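Long-range contact in histone-lysine N-methyltransferase family member SUVH9 (Arabidopsis thaliana, PDB 4NJ5), which takes part in gene silencing, lacks methyltransferase activity of its own, and may bind methylated DNA and recruit RNA polymerase V to chromatin: residues Gly249-Asp254 with Val264-Asp269. Numbering follows the deposited sequence.
Sequences GYINFD and VYLFND
Tyr250 stands between two phenylalanines: Phe267 sets its edge against one face of the tyrosine ring, with CD1 over the ring centre and the planes at 59°, while Phe253 CE1 lies over the opposite face, nearer the rim. Phe267 is swung there by a CG anti to its backbone N (chi1 -176°), which also brings its CE1 to 3.5 Å from Gly249 CA, where a side chain would collide with the ring. Tyr265 extends the aromatic cluster; its CD2 comes 3.6 Å from Tyr250 CE1, and Phe253 turns an edge to the face of Tyr265, its CD1 over the centre of that ring. An alanine in place of Tyr250 is likely to take the face from under the edge of Phe267, leave Phe253 CE1 without the ring it lies over, and deprive Glu364 and Arg246 of the hydroxyl they both bond. Leu266, which buries the most surface, points to the other side of the sheet and puts CD2 3.8 Å from Ile251 CD1. Its backbone N donates a 2.9 Å hydrogen bond to Asn252 O, while Leu266 O takes only a weak bond from Ile251 N. Between Tyr250 and Asn252 the antiparallel register slips by one residue, a beta bulge. Beyond it, Asn252 OD1 accepts from Asp254 N in an Asx turn, and Val264 N hydrogen-bonds to Asp254 OD1 at 3.0 Å from above the carboxylate plane, while OD2 takes the backbone N of Gly258. This bulged hairpin makes up one edge of a four-stranded mixed sheet: strand 250-252 is outermost, and strand 264-267 pairs in parallel with strand 363-367, beyond which Trp373 of strand 373-377 touches Leu266.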
# COMPACT_ATOMS: atom_id res chain seq x y z
N GLY A 249 -24.11 4.31 12.53
CA GLY A 249 -22.95 5.13 12.25
C GLY A 249 -22.95 5.78 10.88
O GLY A 249 -22.52 6.92 10.72
N TYR A 250 -23.42 5.04 9.88
CA TYR A 250 -23.40 5.55 8.51
C TYR A 250 -24.47 6.60 8.25
O TYR A 250 -25.64 6.29 8.04
CB TYR A 250 -23.46 4.40 7.50
CG TYR A 250 -22.15 3.66 7.37
CD1 TYR A 250 -21.05 4.26 6.78
CD2 TYR A 250 -22.02 2.36 7.85
CE1 TYR A 250 -19.85 3.59 6.66
CE2 TYR A 250 -20.82 1.69 7.73
CZ TYR A 250 -19.74 2.30 7.14
OH TYR A 250 -18.54 1.63 7.03
N ILE A 251 -24.03 7.86 8.28
CA ILE A 251 -24.90 9.00 8.03
C ILE A 251 -25.30 9.02 6.56
O ILE A 251 -26.47 9.20 6.23
CB ILE A 251 -24.17 10.31 8.34
CG1 ILE A 251 -23.67 10.31 9.79
CG2 ILE A 251 -25.06 11.50 8.05
CD1 ILE A 251 -22.51 11.25 10.02
N ASN A 252 -24.31 8.84 5.70
CA ASN A 252 -24.50 8.92 4.26
C ASN A 252 -23.45 8.07 3.54
O ASN A 252 -22.28 8.08 3.94
CB ASN A 252 -24.41 10.38 3.81
CG ASN A 252 -24.97 10.60 2.42
OD1 ASN A 252 -24.35 10.24 1.43
ND2 ASN A 252 -26.15 11.21 2.35
N PHE A 253 -23.85 7.35 2.50
CA PHE A 253 -22.93 6.45 1.81
C PHE A 253 -22.24 7.07 0.60
O PHE A 253 -21.42 6.43 -0.06
CB PHE A 253 -23.62 5.14 1.43
CG PHE A 253 -23.66 4.13 2.54
CD1 PHE A 253 -22.49 3.62 3.06
CD2 PHE A 253 -24.87 3.70 3.06
CE1 PHE A 253 -22.51 2.69 4.09
CE2 PHE A 253 -24.91 2.77 4.09
CZ PHE A 253 -23.72 2.27 4.60
N ASP A 254 -22.56 8.33 0.32
CA ASP A 254 -21.90 9.07 -0.76
C ASP A 254 -22.07 10.58 -0.59
O ASP A 254 -23.08 11.14 -1.02
CB ASP A 254 -22.45 8.63 -2.12
CG ASP A 254 -21.65 9.19 -3.28
OD1 ASP A 254 -20.51 9.63 -3.04
OD2 ASP A 254 -22.16 9.18 -4.42
N VAL A 264 -18.45 7.95 -1.66
CA VAL A 264 -17.58 8.34 -0.55
C VAL A 264 -18.34 8.23 0.77
O VAL A 264 -19.25 9.00 1.04
CB VAL A 264 -17.04 9.77 -0.70
CG1 VAL A 264 -16.10 10.11 0.45
CG2 VAL A 264 -16.34 9.93 -2.03
N TYR A 265 -17.95 7.26 1.59
CA TYR A 265 -18.67 6.98 2.83
C TYR A 265 -18.50 8.08 3.87
O TYR A 265 -17.47 8.73 3.93
CB TYR A 265 -18.20 5.66 3.45
CG TYR A 265 -18.65 4.40 2.74
CD1 TYR A 265 -19.25 4.44 1.49
CD2 TYR A 265 -18.47 3.17 3.34
CE1 TYR A 265 -19.65 3.28 0.86
CE2 TYR A 265 -18.87 2.01 2.73
CZ TYR A 265 -19.45 2.06 1.48
OH TYR A 265 -19.84 0.89 0.88
N LEU A 266 -19.53 8.26 4.69
CA LEU A 266 -19.45 9.16 5.83
C LEU A 266 -19.92 8.42 7.08
O LEU A 266 -21.09 8.04 7.18
CB LEU A 266 -20.31 10.40 5.61
CG LEU A 266 -20.31 11.36 6.80
CD1 LEU A 266 -18.92 11.92 7.03
CD2 LEU A 266 -21.32 12.48 6.61
N PHE A 267 -19.01 8.22 8.02
CA PHE A 267 -19.28 7.38 9.18
C PHE A 267 -19.03 8.12 10.49
O PHE A 267 -18.06 8.85 10.62
CB PHE A 267 -18.40 6.13 9.13
CG PHE A 267 -18.68 5.15 10.23
CD1 PHE A 267 -19.79 4.32 10.17
CD2 PHE A 267 -17.83 5.05 11.32
CE1 PHE A 267 -20.05 3.42 11.18
CE2 PHE A 267 -18.09 4.15 12.33
CZ PHE A 267 -19.20 3.33 12.26
N ASN A 268 -19.93 7.93 11.45
CA ASN A 268 -19.80 8.58 12.75
C ASN A 268 -20.45 7.75 13.85
O ASN A 268 -21.67 7.78 14.03
CB ASN A 268 -20.40 9.99 12.70
CG ASN A 268 -20.29 10.73 14.02
OD1 ASN A 268 -19.62 10.28 14.95
ND2 ASN A 268 -20.95 11.88 14.11
N ASP A 269 -19.63 7.00 14.58
CA ASP A 269 -20.11 6.16 15.67
C ASP A 269 -19.77 6.78 17.02
O ASP A 269 -19.76 6.09 18.04
CB ASP A 269 -19.51 4.75 15.57
CG ASP A 269 -18.00 4.73 15.77
OD1 ASP A 269 -17.37 5.80 15.66
OD2 ASP A 269 -17.45 3.64 16.01